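Local coordinates for protein particle-associated lyase (Acinetobacter bacteriophage AP22, PDB 4Y9V) that binds the capsular saccharide of Acinetobacter baumannii as a trimeric phage tailspike and probably cleaves the capsule by a lyase reaction, at residues G113-G118 against P228-Y233; F242-G247 against N265-N270; A250-R255 against Y278-S283; A301-G306 against G333-G338; I324-T329 against T349-T354. One frame throughout, in Å; residues are numbered along the deposited sequence.

Interaction 1 (G113-G118 against P228-Y233)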
# COMPACT_ATOMS: atom_id res chain seq x y z
N GLY A 113 -29.73 -5.02 25.12
CA GLY A 113 -28.85 -4.83 23.96
C GLY A 113 -29.68 -4.35 22.79
O GLY A 113 -30.91 -4.30 22.86
N PHE A 114 -29.00 -4.01 21.69
CA PHE A 114 -29.64 -3.70 20.43
C PHE A 114 -29.23 -4.76 19.39
O PHE A 114 -28.05 -5.11 19.29
CB PHE A 114 -29.22 -2.32 19.88
CG PHE A 114 -29.82 -1.10 20.53
CD1 PHE A 114 -30.76 -1.16 21.55
CD2 PHE A 114 -29.42 0.14 20.09
CE1 PHE A 114 -31.29 0.01 22.09
CE2 PHE A 114 -29.96 1.30 20.61
CZ PHE A 114 -30.89 1.23 21.64
N TYR A 115 -30.19 -5.21 18.60
CA TYR A 115 -29.92 -6.17 17.54
C TYR A 115 -30.69 -5.72 16.31
O TYR A 115 -31.93 -5.75 16.35
CB TYR A 115 -30.33 -7.60 17.96
CG TYR A 115 -29.63 -8.67 17.17
CD1 TYR A 115 -29.80 -8.82 15.79
CD2 TYR A 115 -28.72 -9.55 17.78
CE1 TYR A 115 -29.13 -9.80 15.07
CE2 TYR A 115 -28.05 -10.52 17.06
CZ TYR A 115 -28.25 -10.64 15.70
OH TYR A 115 -27.53 -11.58 15.02
N ALA A 116 -30.02 -5.32 15.26
CA ALA A 116 -30.65 -4.85 14.03
C ALA A 116 -30.39 -5.92 12.95
O ALA A 116 -29.27 -6.26 12.72
CB ALA A 116 -30.05 -3.54 13.60
N SER A 117 -31.47 -6.43 12.35
CA SER A 117 -31.30 -7.52 11.42
C SER A 117 -32.22 -7.42 10.22
O SER A 117 -33.43 -7.25 10.36
CB SER A 117 -31.56 -8.84 12.10
OG SER A 117 -31.20 -9.97 11.34
N GLY A 118 -31.64 -7.71 9.05
CA GLY A 118 -32.38 -8.12 7.88
C GLY A 118 -32.81 -9.58 8.01
O GLY A 118 -32.68 -10.19 9.08
N PRO A 228 -23.53 -5.45 22.69
CA PRO A 228 -24.32 -4.23 22.77
C PRO A 228 -25.02 -3.82 21.50
O PRO A 228 -26.16 -3.38 21.53
CB PRO A 228 -23.25 -3.23 23.27
CG PRO A 228 -22.31 -4.05 24.09
CD PRO A 228 -22.26 -5.35 23.42
N LEU A 229 -24.31 -3.93 20.35
CA LEU A 229 -24.97 -3.77 19.06
C LEU A 229 -24.49 -4.88 18.11
O LEU A 229 -23.28 -5.07 17.92
CB LEU A 229 -24.68 -2.44 18.41
CG LEU A 229 -25.25 -2.24 16.99
CD1 LEU A 229 -26.76 -2.30 16.96
CD2 LEU A 229 -24.72 -0.96 16.39
N VAL A 230 -25.46 -5.56 17.50
CA VAL A 230 -25.23 -6.41 16.34
C VAL A 230 -26.00 -5.78 15.16
O VAL A 230 -27.18 -5.44 15.31
CB VAL A 230 -25.69 -7.85 16.55
CG1 VAL A 230 -25.32 -8.70 15.31
CG2 VAL A 230 -25.11 -8.43 17.83
N ILE A 231 -25.33 -5.68 14.00
CA ILE A 231 -25.97 -5.38 12.72
C ILE A 231 -25.80 -6.62 11.86
O ILE A 231 -24.68 -7.08 11.69
CB ILE A 231 -25.35 -4.15 12.05
CG1 ILE A 231 -25.47 -2.91 12.91
CG2 ILE A 231 -25.93 -3.95 10.67
CD1 ILE A 231 -24.71 -1.71 12.41
N ASP A 232 -26.92 -7.16 11.37
CA ASP A 232 -26.96 -8.46 10.71
C ASP A 232 -27.74 -8.33 9.41
O ASP A 232 -28.81 -7.70 9.40
CB ASP A 232 -27.61 -9.45 11.69
CG ASP A 232 -27.51 -10.92 11.38
OD1 ASP A 232 -27.19 -11.32 10.26
OD2 ASP A 232 -27.76 -11.71 12.37
N TYR A 233 -27.22 -8.88 8.32
CA TYR A 233 -27.91 -8.86 7.03
C TYR A 233 -28.22 -7.39 6.59
O TYR A 233 -29.36 -6.99 6.33
CB TYR A 233 -29.14 -9.73 6.96
CG TYR A 233 -28.88 -11.20 6.66
CD1 TYR A 233 -27.95 -11.61 5.72
CD2 TYR A 233 -29.67 -12.18 7.25
CE1 TYR A 233 -27.79 -12.96 5.39
CE2 TYR A 233 -29.53 -13.53 6.92
CZ TYR A 233 -28.58 -13.93 5.98
OH TYR A 233 -28.39 -15.23 5.63
O HOH W 1 -30.48 -12.24 12.68

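Interaction 2 (F242-G247 against N265-N270)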
# COMPACT_ATOMS: atom_id res chain seq x y z
N PHE A 242 -19.78 4.62 17.10
CA PHE A 242 -20.22 3.65 18.09
C PHE A 242 -19.21 3.52 19.20
O PHE A 242 -18.01 3.46 18.95
CB PHE A 242 -20.36 2.26 17.39
CG PHE A 242 -20.77 1.18 18.39
CD1 PHE A 242 -22.10 1.08 18.75
CD2 PHE A 242 -19.84 0.36 18.98
CE1 PHE A 242 -22.48 0.14 19.70
CE2 PHE A 242 -20.21 -0.56 19.94
CZ PHE A 242 -21.55 -0.67 20.28
N GLU A 243 -19.71 3.43 20.43
CA GLU A 243 -18.89 3.22 21.59
C GLU A 243 -19.64 2.34 22.58
O GLU A 243 -20.80 2.61 22.89
CB GLU A 243 -18.60 4.59 22.27
CG GLU A 243 -17.90 4.49 23.62
CD GLU A 243 -17.41 5.83 24.17
OE1 GLU A 243 -17.38 6.83 23.40
OE2 GLU A 243 -17.09 5.85 25.37
N ASN A 244 -18.96 1.33 23.14
CA ASN A 244 -19.53 0.55 24.24
C ASN A 244 -18.58 0.50 25.39
O ASN A 244 -17.36 0.54 25.23
CB ASN A 244 -19.90 -0.89 23.80
CG ASN A 244 -18.67 -1.75 23.61
OD1 ASN A 244 -17.92 -1.54 22.63
ND2 ASN A 244 -18.37 -2.63 24.54
N LYS A 245 -19.15 0.31 26.58
CA LYS A 245 -18.48 -0.15 27.79
C LYS A 245 -19.14 -1.45 28.19
O LYS A 245 -20.37 -1.49 28.27
CB LYS A 245 -18.65 0.91 28.91
CG LYS A 245 -18.24 0.42 30.28
CD LYS A 245 -18.28 1.48 31.31
CE LYS A 245 -17.68 0.99 32.65
NZ LYS A 245 -17.77 2.17 33.57
N GLY A 246 -18.39 -2.49 28.46
CA GLY A 246 -18.95 -3.72 28.95
C GLY A 246 -19.42 -4.65 27.85
O GLY A 246 -19.13 -4.48 26.66
N GLY A 247 -20.15 -5.68 28.30
CA GLY A 247 -20.54 -6.79 27.46
C GLY A 247 -19.62 -7.99 27.67
O GLY A 247 -18.41 -7.83 27.71
N ASN A 265 -14.50 4.37 15.89
CA ASN A 265 -15.35 3.88 16.98
C ASN A 265 -14.51 3.66 18.22
O ASN A 265 -13.27 3.72 18.20
CB ASN A 265 -16.06 2.58 16.54
CG ASN A 265 -15.04 1.49 16.28
OD1 ASN A 265 -14.55 0.83 17.21
ND2 ASN A 265 -14.68 1.33 15.02
N SER A 266 -15.21 3.37 19.32
CA SER A 266 -14.66 2.94 20.59
C SER A 266 -15.32 1.60 21.00
O SER A 266 -15.79 1.44 22.12
CB SER A 266 -14.83 4.05 21.68
OG SER A 266 -14.24 5.28 21.27
N ALA A 267 -15.33 0.61 20.09
CA ALA A 267 -15.80 -0.72 20.42
C ALA A 267 -14.71 -1.46 21.18
O ALA A 267 -13.52 -1.39 20.81
CB ALA A 267 -16.17 -1.49 19.16
N LYS A 268 -15.09 -2.17 22.23
CA LYS A 268 -14.12 -2.77 23.14
C LYS A 268 -14.73 -3.98 23.84
O LYS A 268 -15.95 -4.18 23.86
CB LYS A 268 -13.60 -1.78 24.15
CG LYS A 268 -14.68 -1.23 25.04
CD LYS A 268 -14.17 -0.18 26.01
CE LYS A 268 -13.83 1.11 25.48
NZ LYS A 268 -14.93 1.93 24.94
N ASN A 269 -13.87 -4.77 24.47
CA ASN A 269 -14.27 -5.76 25.45
C ASN A 269 -13.24 -5.75 26.57
O ASN A 269 -12.05 -5.70 26.31
CB ASN A 269 -14.34 -7.18 24.83
CG ASN A 269 -14.77 -8.20 25.85
OD1 ASN A 269 -13.93 -8.80 26.55
ND2 ASN A 269 -16.07 -8.44 25.94
N ASN A 270 -13.73 -5.84 27.82
CA ASN A 270 -12.85 -5.82 28.97
C ASN A 270 -13.25 -6.86 30.00
O ASN A 270 -12.87 -6.75 31.17
CB ASN A 270 -12.81 -4.42 29.63
CG ASN A 270 -12.33 -3.36 28.67
OD1 ASN A 270 -11.09 -3.11 28.64
ND2 ASN A 270 -13.17 -2.79 27.94
O HOH W 2 -17.03 3.50 26.73
O HOH W 3 -14.11 7.38 23.76
O HOH W 4 -17.62 -6.24 24.94
O HOH W 5 -15.56 -2.08 28.89
O HOH W 6 -15.88 -3.23 27.56
O HOH W 7 -16.50 -5.94 28.50

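Interaction 3 (A250-R255 against Y278-S283). With 49S (2-acetamido-2-deoxy-beta-D-mannopyranuronic acid), chain B; SO4 (sulfate ion), chain K.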
# COMPACT_ATOMS: atom_id res chain seq x y z
N ALA A 250 -18.48 -9.50 23.16
CA ALA A 250 -17.95 -8.62 22.12
C ALA A 250 -18.65 -7.26 22.26
O ALA A 250 -19.77 -7.19 22.75
CB ALA A 250 -18.15 -9.19 20.74
N GLY A 251 -18.00 -6.23 21.74
CA GLY A 251 -18.56 -4.89 21.81
C GLY A 251 -19.50 -4.54 20.66
O GLY A 251 -20.62 -4.01 20.88
N LEU A 252 -19.07 -4.84 19.45
CA LEU A 252 -19.80 -4.58 18.22
C LEU A 252 -19.66 -5.79 17.34
O LEU A 252 -18.53 -6.28 17.16
CB LEU A 252 -19.20 -3.36 17.52
CG LEU A 252 -19.80 -2.99 16.15
CD1 LEU A 252 -21.25 -2.57 16.27
CD2 LEU A 252 -18.98 -1.87 15.49
N ARG A 253 -20.76 -6.26 16.74
CA ARG A 253 -20.68 -7.35 15.77
C ARG A 253 -21.37 -6.91 14.49
O ARG A 253 -22.52 -6.43 14.52
CB ARG A 253 -21.32 -8.63 16.30
CG ARG A 253 -21.33 -9.76 15.30
CD ARG A 253 -21.97 -11.03 15.83
NE ARG A 253 -21.21 -11.58 16.93
CZ ARG A 253 -21.69 -12.09 18.07
NH1 ARG A 253 -22.99 -12.13 18.29
NH2 ARG A 253 -20.84 -12.53 19.00
N LEU A 254 -20.67 -7.09 13.37
CA LEU A 254 -21.24 -6.96 12.02
C LEU A 254 -21.33 -8.40 11.50
O LEU A 254 -20.29 -9.05 11.40
CB LEU A 254 -20.38 -6.15 11.06
CG LEU A 254 -20.12 -4.67 11.35
CD1 LEU A 254 -21.36 -3.97 11.88
CD2 LEU A 254 -19.02 -4.46 12.35
N ARG A 255 -22.55 -8.87 11.23
CA ARG A 255 -22.79 -10.27 10.92
C ARG A 255 -23.49 -10.39 9.58
O ARG A 255 -24.50 -9.74 9.34
CB ARG A 255 -23.64 -10.90 12.02
CG ARG A 255 -23.94 -12.39 11.84
CD ARG A 255 -24.50 -12.97 13.11
NE ARG A 255 -24.73 -14.40 13.07
CZ ARG A 255 -25.92 -15.00 13.11
NH1 ARG A 255 -27.03 -14.35 12.92
NH2 ARG A 255 -25.95 -16.32 13.30
N TYR A 278 -14.08 -9.96 22.12
CA TYR A 278 -13.71 -9.28 20.88
C TYR A 278 -14.14 -7.82 20.96
O TYR A 278 -15.24 -7.51 21.41
CB TYR A 278 -14.37 -9.95 19.68
CG TYR A 278 -14.07 -11.43 19.55
CD1 TYR A 278 -12.90 -12.02 20.00
CD2 TYR A 278 -14.98 -12.26 18.90
CE1 TYR A 278 -12.65 -13.38 19.80
CE2 TYR A 278 -14.71 -13.60 18.67
CZ TYR A 278 -13.55 -14.16 19.12
OH TYR A 278 -13.36 -15.49 18.86
N GLY A 279 -13.29 -6.90 20.51
CA GLY A 279 -13.74 -5.50 20.43
C GLY A 279 -14.81 -5.33 19.36
O GLY A 279 -15.96 -4.99 19.66
N ILE A 280 -14.41 -5.60 18.13
CA ILE A 280 -15.30 -5.78 17.01
C ILE A 280 -15.18 -7.22 16.53
O ILE A 280 -14.07 -7.71 16.36
CB ILE A 280 -14.93 -4.84 15.82
CG1 ILE A 280 -14.98 -3.39 16.25
CG2 ILE A 280 -15.87 -5.10 14.63
CD1 ILE A 280 -14.48 -2.40 15.24
N GLN A 281 -16.32 -7.87 16.32
CA GLN A 281 -16.35 -9.15 15.62
C GLN A 281 -16.96 -8.93 14.24
O GLN A 281 -18.11 -8.49 14.13
CB GLN A 281 -17.11 -10.24 16.38
CG GLN A 281 -16.91 -11.61 15.72
CD GLN A 281 -17.59 -12.75 16.45
OE1 GLN A 281 -18.52 -12.51 17.22
NE2 GLN A 281 -17.14 -13.98 16.20
N ILE A 282 -16.19 -9.26 13.22
CA ILE A 282 -16.69 -9.31 11.83
C ILE A 282 -17.03 -10.78 11.62
O ILE A 282 -16.15 -11.62 11.58
CB ILE A 282 -15.61 -8.75 10.88
CG1 ILE A 282 -15.30 -7.30 11.19
CG2 ILE A 282 -16.08 -8.95 9.44
CD1 ILE A 282 -14.07 -6.76 10.48
N SER A 283 -18.34 -11.07 11.62
CA SER A 283 -18.88 -12.42 11.57
C SER A 283 -19.45 -12.70 10.19
O SER A 283 -20.49 -12.14 9.83
CB SER A 283 -19.97 -12.59 12.62
OG SER A 283 -19.42 -12.56 13.91
C8 49S B . -15.05 -18.34 13.91
C7 49S B . -15.24 -17.52 15.16
O7 49S B . -15.16 -16.28 15.14
N2 49S B . -15.50 -18.21 16.29
C2 49S B . -15.64 -17.59 17.59
C3 49S B . -17.09 -17.55 18.07
O3 49S B . -17.91 -16.83 17.15
C1 49S B . -14.82 -18.36 18.61
O1 49S B . -13.48 -18.48 18.22
O5 49S B . -15.31 -19.69 18.70
C5 49S B . -16.64 -19.71 19.27
C6 49S B . -17.05 -21.15 19.46
O6A 49S B . -16.82 -21.97 18.54
O6B 49S B . -17.63 -21.43 20.54
C4 49S B . -17.61 -18.95 18.36
O4 49S B . -18.82 -18.96 19.13
S SO4 K . -9.99 -17.58 18.93
O1 SO4 K . -10.64 -18.55 18.08
O2 SO4 K . -8.72 -17.14 18.31
O3 SO4 K . -9.71 -18.26 20.21
O4 SO4 K . -10.79 -16.36 19.21

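Interaction 4 (A301-G306 against G333-G338). With 49S (2-acetamido-2-deoxy-beta-D-mannopyranuronic acid), chain B.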
# COMPACT_ATOMS: atom_id res chain seq x y z
N ALA A 301 -8.81 -7.69 19.37
CA ALA A 301 -9.39 -6.36 19.22
C ALA A 301 -10.35 -6.30 18.03
O ALA A 301 -11.46 -5.79 18.17
CB ALA A 301 -8.29 -5.34 19.14
N VAL A 302 -9.88 -6.81 16.88
CA VAL A 302 -10.74 -7.12 15.74
C VAL A 302 -10.61 -8.62 15.54
O VAL A 302 -9.52 -9.13 15.28
CB VAL A 302 -10.37 -6.34 14.47
CG1 VAL A 302 -11.18 -6.87 13.29
CG2 VAL A 302 -10.61 -4.85 14.68
N ALA A 303 -11.75 -9.32 15.69
CA ALA A 303 -11.86 -10.74 15.40
C ALA A 303 -12.59 -10.88 14.08
O ALA A 303 -13.65 -10.28 13.91
CB ALA A 303 -12.64 -11.46 16.48
N ILE A 304 -12.02 -11.63 13.16
CA ILE A 304 -12.64 -11.88 11.86
C ILE A 304 -12.95 -13.37 11.84
O ILE A 304 -12.03 -14.21 11.95
CB ILE A 304 -11.79 -11.40 10.68
CG1 ILE A 304 -11.32 -9.96 10.92
CG2 ILE A 304 -12.59 -11.54 9.41
CD1 ILE A 304 -10.43 -9.42 9.80
N GLY A 305 -14.22 -13.72 11.77
CA GLY A 305 -14.61 -15.11 11.87
C GLY A 305 -16.12 -15.24 11.74
O GLY A 305 -16.66 -15.01 10.68
N GLY A 306 -16.78 -15.59 12.85
CA GLY A 306 -18.23 -15.69 12.89
C GLY A 306 -18.73 -16.97 13.52
O GLY A 306 -18.09 -17.48 14.45
N GLY A 333 -3.93 -9.00 18.84
CA GLY A 333 -4.82 -7.86 18.63
C GLY A 333 -5.62 -7.97 17.35
O GLY A 333 -6.84 -7.83 17.33
N ALA A 334 -4.89 -8.19 16.25
CA ALA A 334 -5.46 -8.46 14.93
C ALA A 334 -5.65 -9.96 14.76
O ALA A 334 -4.77 -10.76 15.08
CB ALA A 334 -4.52 -7.95 13.84
N ASP A 335 -6.81 -10.35 14.22
CA ASP A 335 -7.11 -11.74 14.04
C ASP A 335 -7.72 -12.03 12.69
O ASP A 335 -8.47 -11.23 12.10
CB ASP A 335 -8.09 -12.21 15.14
CG ASP A 335 -8.79 -13.55 14.84
OD1 ASP A 335 -8.14 -14.59 15.09
OD2 ASP A 335 -9.95 -13.48 14.35
N MET A 336 -7.47 -13.27 12.24
CA MET A 336 -8.22 -13.93 11.17
C MET A 336 -8.41 -15.38 11.59
O MET A 336 -7.42 -16.11 11.75
CB MET A 336 -7.49 -13.89 9.82
CG MET A 336 -7.04 -12.52 9.38
SD MET A 336 -6.21 -12.67 7.78
CE MET A 336 -5.38 -11.09 7.68
N HIS A 337 -9.66 -15.81 11.76
CA HIS A 337 -9.98 -17.20 12.01
C HIS A 337 -9.84 -18.05 10.73
O HIS A 337 -9.70 -17.53 9.61
CB HIS A 337 -11.41 -17.34 12.56
CG HIS A 337 -11.58 -16.98 13.99
ND1 HIS A 337 -11.34 -15.77 14.57
CD2 HIS A 337 -12.04 -17.77 14.98
CE1 HIS A 337 -11.64 -15.83 15.86
NE2 HIS A 337 -12.09 -17.03 16.12
N GLY A 338 -9.95 -19.37 10.88
CA GLY A 338 -9.83 -20.30 9.78
C GLY A 338 -10.95 -20.32 8.76
O GLY A 338 -10.85 -21.06 7.78
C8 49S B . -15.05 -18.34 13.91
C7 49S B . -15.24 -17.52 15.16
O7 49S B . -15.16 -16.28 15.14
N2 49S B . -15.50 -18.21 16.29
C2 49S B . -15.64 -17.59 17.59
C3 49S B . -17.09 -17.55 18.07
O3 49S B . -17.91 -16.83 17.15
C1 49S B . -14.82 -18.36 18.61
O1 49S B . -13.48 -18.48 18.22
O5 49S B . -15.31 -19.69 18.70
C5 49S B . -16.64 -19.71 19.27
C6 49S B . -17.05 -21.15 19.46
O6A 49S B . -16.82 -21.97 18.54
O6B 49S B . -17.63 -21.43 20.54
C4 49S B . -17.61 -18.95 18.36
O4 49S B . -18.82 -18.96 19.13

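Interaction 5 (I324-T329 against T349-T354)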
# COMPACT_ATOMS: atom_id res chain seq x y z
N ILE A 324 -4.78 0.40 15.07
CA ILE A 324 -3.94 0.01 16.20
C ILE A 324 -4.77 -0.91 17.07
O ILE A 324 -5.78 -0.50 17.63
CB ILE A 324 -3.40 1.24 16.95
CG1 ILE A 324 -2.84 2.35 16.05
CG2 ILE A 324 -2.43 0.78 18.00
CD1 ILE A 324 -1.66 1.99 15.17
N LEU A 325 -4.37 -2.20 17.13
CA LEU A 325 -5.23 -3.28 17.60
C LEU A 325 -4.49 -4.10 18.66
O LEU A 325 -3.48 -4.75 18.35
CB LEU A 325 -5.58 -4.18 16.41
CG LEU A 325 -6.32 -3.48 15.27
CD1 LEU A 325 -6.55 -4.43 14.13
CD2 LEU A 325 -7.65 -2.87 15.75
N HIS A 326 -5.01 -4.11 19.90
CA HIS A 326 -4.31 -4.78 20.97
C HIS A 326 -5.22 -5.63 21.85
O HIS A 326 -6.36 -5.28 22.14
CB HIS A 326 -3.55 -3.77 21.86
CG HIS A 326 -2.38 -3.18 21.12
ND1 HIS A 326 -1.33 -3.97 20.67
CD2 HIS A 326 -2.04 -1.95 20.70
CE1 HIS A 326 -0.45 -3.18 20.04
NE2 HIS A 326 -0.85 -1.95 20.05
N SER A 327 -4.64 -6.77 22.28
CA SER A 327 -5.26 -7.63 23.27
C SER A 327 -4.50 -7.52 24.58
O SER A 327 -3.25 -7.46 24.59
CB SER A 327 -5.29 -9.09 22.82
OG SER A 327 -3.98 -9.63 22.74
N GLU A 328 -5.22 -7.57 25.68
CA GLU A 328 -4.60 -7.56 27.03
C GLU A 328 -3.99 -8.90 27.37
O GLU A 328 -2.87 -8.95 27.93
CB GLU A 328 -5.70 -7.16 28.03
CG GLU A 328 -5.22 -7.19 29.49
CD GLU A 328 -5.45 -8.51 30.18
OE1 GLU A 328 -6.58 -9.03 30.06
OE2 GLU A 328 -4.57 -8.90 30.97
N THR A 329 -4.69 -10.00 27.08
CA THR A 329 -4.12 -11.32 27.21
C THR A 329 -3.13 -11.56 26.06
O THR A 329 -3.05 -10.80 25.11
CB THR A 329 -5.20 -12.41 27.25
OG1 THR A 329 -5.86 -12.47 25.99
CG2 THR A 329 -6.18 -12.21 28.40
N THR A 349 -0.93 -1.87 13.55
CA THR A 349 -0.08 -2.30 14.65
C THR A 349 -0.87 -3.33 15.46
O THR A 349 -2.06 -3.13 15.74
CB THR A 349 0.30 -1.10 15.53
OG1 THR A 349 1.12 -0.23 14.73
CG2 THR A 349 1.09 -1.53 16.76
N THR A 350 -0.18 -4.41 15.85
CA THR A 350 -0.80 -5.46 16.65
C THR A 350 0.26 -6.11 17.51
O THR A 350 1.43 -6.22 17.12
CB THR A 350 -1.50 -6.50 15.75
OG1 THR A 350 -2.07 -7.53 16.57
CG2 THR A 350 -0.62 -7.08 14.68
N ASN A 351 -0.16 -6.60 18.68
CA ASN A 351 0.61 -7.63 19.39
C ASN A 351 0.12 -8.99 18.88
O ASN A 351 -1.06 -9.31 19.04
CB ASN A 351 0.49 -7.53 20.91
CG ASN A 351 -0.92 -7.62 21.46
OD1 ASN A 351 -1.76 -6.77 21.14
ND2 ASN A 351 -1.18 -8.60 22.27
N TYR A 352 1.04 -9.72 18.25
CA TYR A 352 0.78 -11.05 17.69
C TYR A 352 -0.20 -10.94 16.51
O TYR A 352 -0.75 -9.90 16.20
CB TYR A 352 0.34 -12.04 18.77
CG TYR A 352 0.53 -13.52 18.53
CD1 TYR A 352 1.78 -14.03 18.17
CD2 TYR A 352 -0.49 -14.43 18.75
CE1 TYR A 352 2.00 -15.40 18.02
CE2 TYR A 352 -0.27 -15.79 18.66
CZ TYR A 352 0.96 -16.27 18.30
OH TYR A 352 1.14 -17.64 18.26
N ALA A 353 -0.41 -12.07 15.83
CA ALA A 353 -1.25 -12.06 14.63
C ALA A 353 -1.65 -13.49 14.31
O ALA A 353 -0.80 -14.38 14.33
CB ALA A 353 -0.48 -11.47 13.45
N THR A 354 -2.91 -13.69 13.96
CA THR A 354 -3.40 -14.96 13.45
C THR A 354 -3.74 -14.80 11.96
O THR A 354 -4.17 -13.74 11.51
CB THR A 354 -4.61 -15.47 14.25
OG1 THR A 354 -5.59 -14.46 14.20
CG2 THR A 354 -4.24 -15.84 15.68

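Interaction 1 (G113-G118 against P228-Y233)
The ring of Tyr-115 lies with one face over Val-230, whose CB stands 3.7 Å from the ring centroid in a CH-pi contact, while CG1 reaches toward CZ. At the ring's edge, near its plane, sits the carboxylate of Asp-232, turned 47° to the ring; Tyr-115 OH donates to Asp-232 OD2 at 2.7 Å, meeting it on the anti side. With CG anti to the backbone N (chi1 -158°), the ring is laid alongside Val-230 with its OH end toward Asp-232. Water 1 donates to the same OD2 and to Ser-117 OG, and Arg-255 NH1 adds a salt bridge, so this buried oxygen is held by three partners. On the other sheet face Phe-114 CB packs on Leu-229 CD1 at 3.8 Å. The strands themselves run parallel in exact register, tied by five backbone hydrogen bonds, of which Ala-116 N to Val-230 O (2.8 Å) is almost straight. Strand 113-117 is bonded on its other side to strand 89-92, and strand 229-232 to strand 250-255, all neighbours in the parallel part of the sheet; the Phe-114 ring packs among Phe-92, Phe-106 and Phe-108, and Leu-229 on strands 211-213 and 215-220.

Interaction 2 (F242-G247 against N265-N270)
Backbone bonding between Phe-242–Gly-247 and Asn-265–Asn-270 is sparse: Ser-266 N donates to Phe-242 O at 2.8 Å, and Asn-244 N makes a weak bond to Ser-266 O. Side-chain amides take over where the backbones part. Asn-244 grips the backbone of Lys-268 with both ends of its amide, OD1 accepting from Lys-268 N (2.9 Å) and ND2 donating to Lys-268 O (3.0 Å), the latter acceptor only 2° out of the amide plane. Its CG sits between the backbone N and the carbonyl carbon (chi1 73°), which carries the amide across the gap. The ammonium of Lys-268 is met by two carbonyl oxygens, the chain bending at chi3 and chi4 to fold NZ onto Asn-244 O at 2.8 Å and Ser-266 O at 3.0 Å. Glu-243 OE2 reaches NZ through water 2, while its OE1 is bonded to Tyr-241 OH. Water 7 joins Gly-247 O to Asn-270 N. Apolar contact is slight: Ala-267 CB meets the edge of the Phe-242 ring. Asn-265 OD1 accepts from Ala-267 N, an Asx turn, and its ND2 donates to Ala-263 O. Parallel neighbouring coils stitched by polar side chains fit the right-handed beta-helix of the pectin lyase-like family.

Interaction 3 (A250-R255 against Y278-S283)
Arg-253 and Gln-281 lie side by side on one face of the parallel strand pair, the guanidinium and amide planes 66° apart. The guanidinium approaches edge-on, NE and NH2 both donating to Gln-281 OE1 at 2.9 Å; the NH2 bond runs nearly along the C=O axis, whereas NE stands 41° out of the carbonyl plane. Equally firm are the backbone bonds Gln-281 N to Leu-252 O, Leu-254 N to Gln-281 O and Ser-283 N to Leu-254 O. The other face is apolar: in one of its two conformers Leu-254 crosses Ile-280, CD2 3.9 Å from CG2. Bonding loosens at the corner, where Gly-251 N is shared between Tyr-278 O and, weakly, Gly-279 O, and toward the saccharide. There Gln-281 NE2 donates to O3 of the N-acetylmannosaminuronic acid 49S at 3.1 Å and only weakly to its O7, and Tyr-278 OH accepts from sugar O1 at 3.1 Å; it also donates, at 2.7 Å, to O4 of a sulfate ion, probably from the crystallisation liquor. Because Arg-253 draws on OE1, it holds the Gln-281 amide with NE2 turned to the sugar, and would probably polarise that amide into a stronger donor, a second-shell role behind a glycan-binding residue.

Interaction 4 (A301-G306 against G333-G338)
Segments Ala-301–Gly-306 and Gly-333–Gly-338 run in the same direction, 4° apart, yet form just a single bridge, with Gly-333 O receiving both Ala-301 N and Val-302 N and His-337 N bonding to Ile-304 O at 2.9 Å. Midway a side chain replaces the backbone: Asp-335 OD2 uses its anti lone pair to accept from Ile-304 N at 3.0 Å. On its syn side the same oxygen takes His-337 ND1 at 2.7 Å, within 13° of the imidazole plane. This is a histidine-carboxylate hydrogen bond within one coil, beside the next coil of the pectin lyase-like beta-helix, in the glycan pocket that His-337 helps to line. Asp-335 OD1 is bonded in turn to Thr-354 OG1. His-337 CG is anti to its carbonyl carbon (chi1 -77°), bringing the ring toward Ile-304 O and the sugar; the ND1 bond fixes its rotation and leaves NE2 2.9 Å from O1 of 49S, with either atom a possible donor. The acetamido group of 49S lies over one ring face, its O7 3.3 Å above the plane. That O7 also receives Gly-306 N at 2.9 Å in a nearly straight bond, while sugar O3 donates to Gly-306 O at 2.8 Å.

Interaction 5 (I324-T329 against T349-T354)
The side chains of Asn-351 and His-326 cross, the amide at the edge of the imidazole and turned 27° from it, on adjoining parallel coils of the pectin lyase-like beta-helix. His-326 ND1 donates to Asn-351 OD1 at 2.9 Å, with the oxygen 5° from the ring plane. Ser-327 N reaches the same OD1 at 3.1 Å, on a lone pair in the carbonyl plane, so two donors pin one buried oxygen. Asn-351 CG stands between its backbone N and carbonyl carbon (chi1 58°), aiming the amide along the neighbouring strand where the backbones diverge past Leu-325 and Thr-350. Farther back, Ile-324 and Thr-349 point the same way, side by side, with Ile-324 CD1 touching Thr-349 OG1 at 3.6 Å; the Thr-349 side chain also crosses that of His-326, CG2 3.8 Å from NE2. One firm backbone bond joins the strands, Leu-325 N to Thr-349 O. A second subunit packs on His-326 and Asn-351 through its Gly-189 and Arg-190. In one of the two conformers of Ser-327, Asn-351 ND2 donates to its OG at 3.0 Å, and that hydroxyl donates in turn to Thr-329 O.

How the interactions relate
Interactions 1, 3 and 4 follow one another across a single sheet, strands 113-117, 229-232, 250-255, 278-283 and 302-305 lying side by side. The centres of interactions 1 and 3 are 10 Å apart, those of interactions 3 and 4 are 9 Å apart. Interactions 2 and 5, 16 Å apart between centres, reach another face of the beta-helix through strands 237-245, 268-269, 323-327 and 349-351, and both touch the second subunit. Segments of 2 and 3 alternate along the chain, as do those of 4 and 5, as expected where each coil passes through successive faces. Ile-231 O with Arg-255 N ties 1 to 3, and Gly-333 N with Asn-351 O ties 4 to 5. Interactions 3 and 4 share the saccharide 49S.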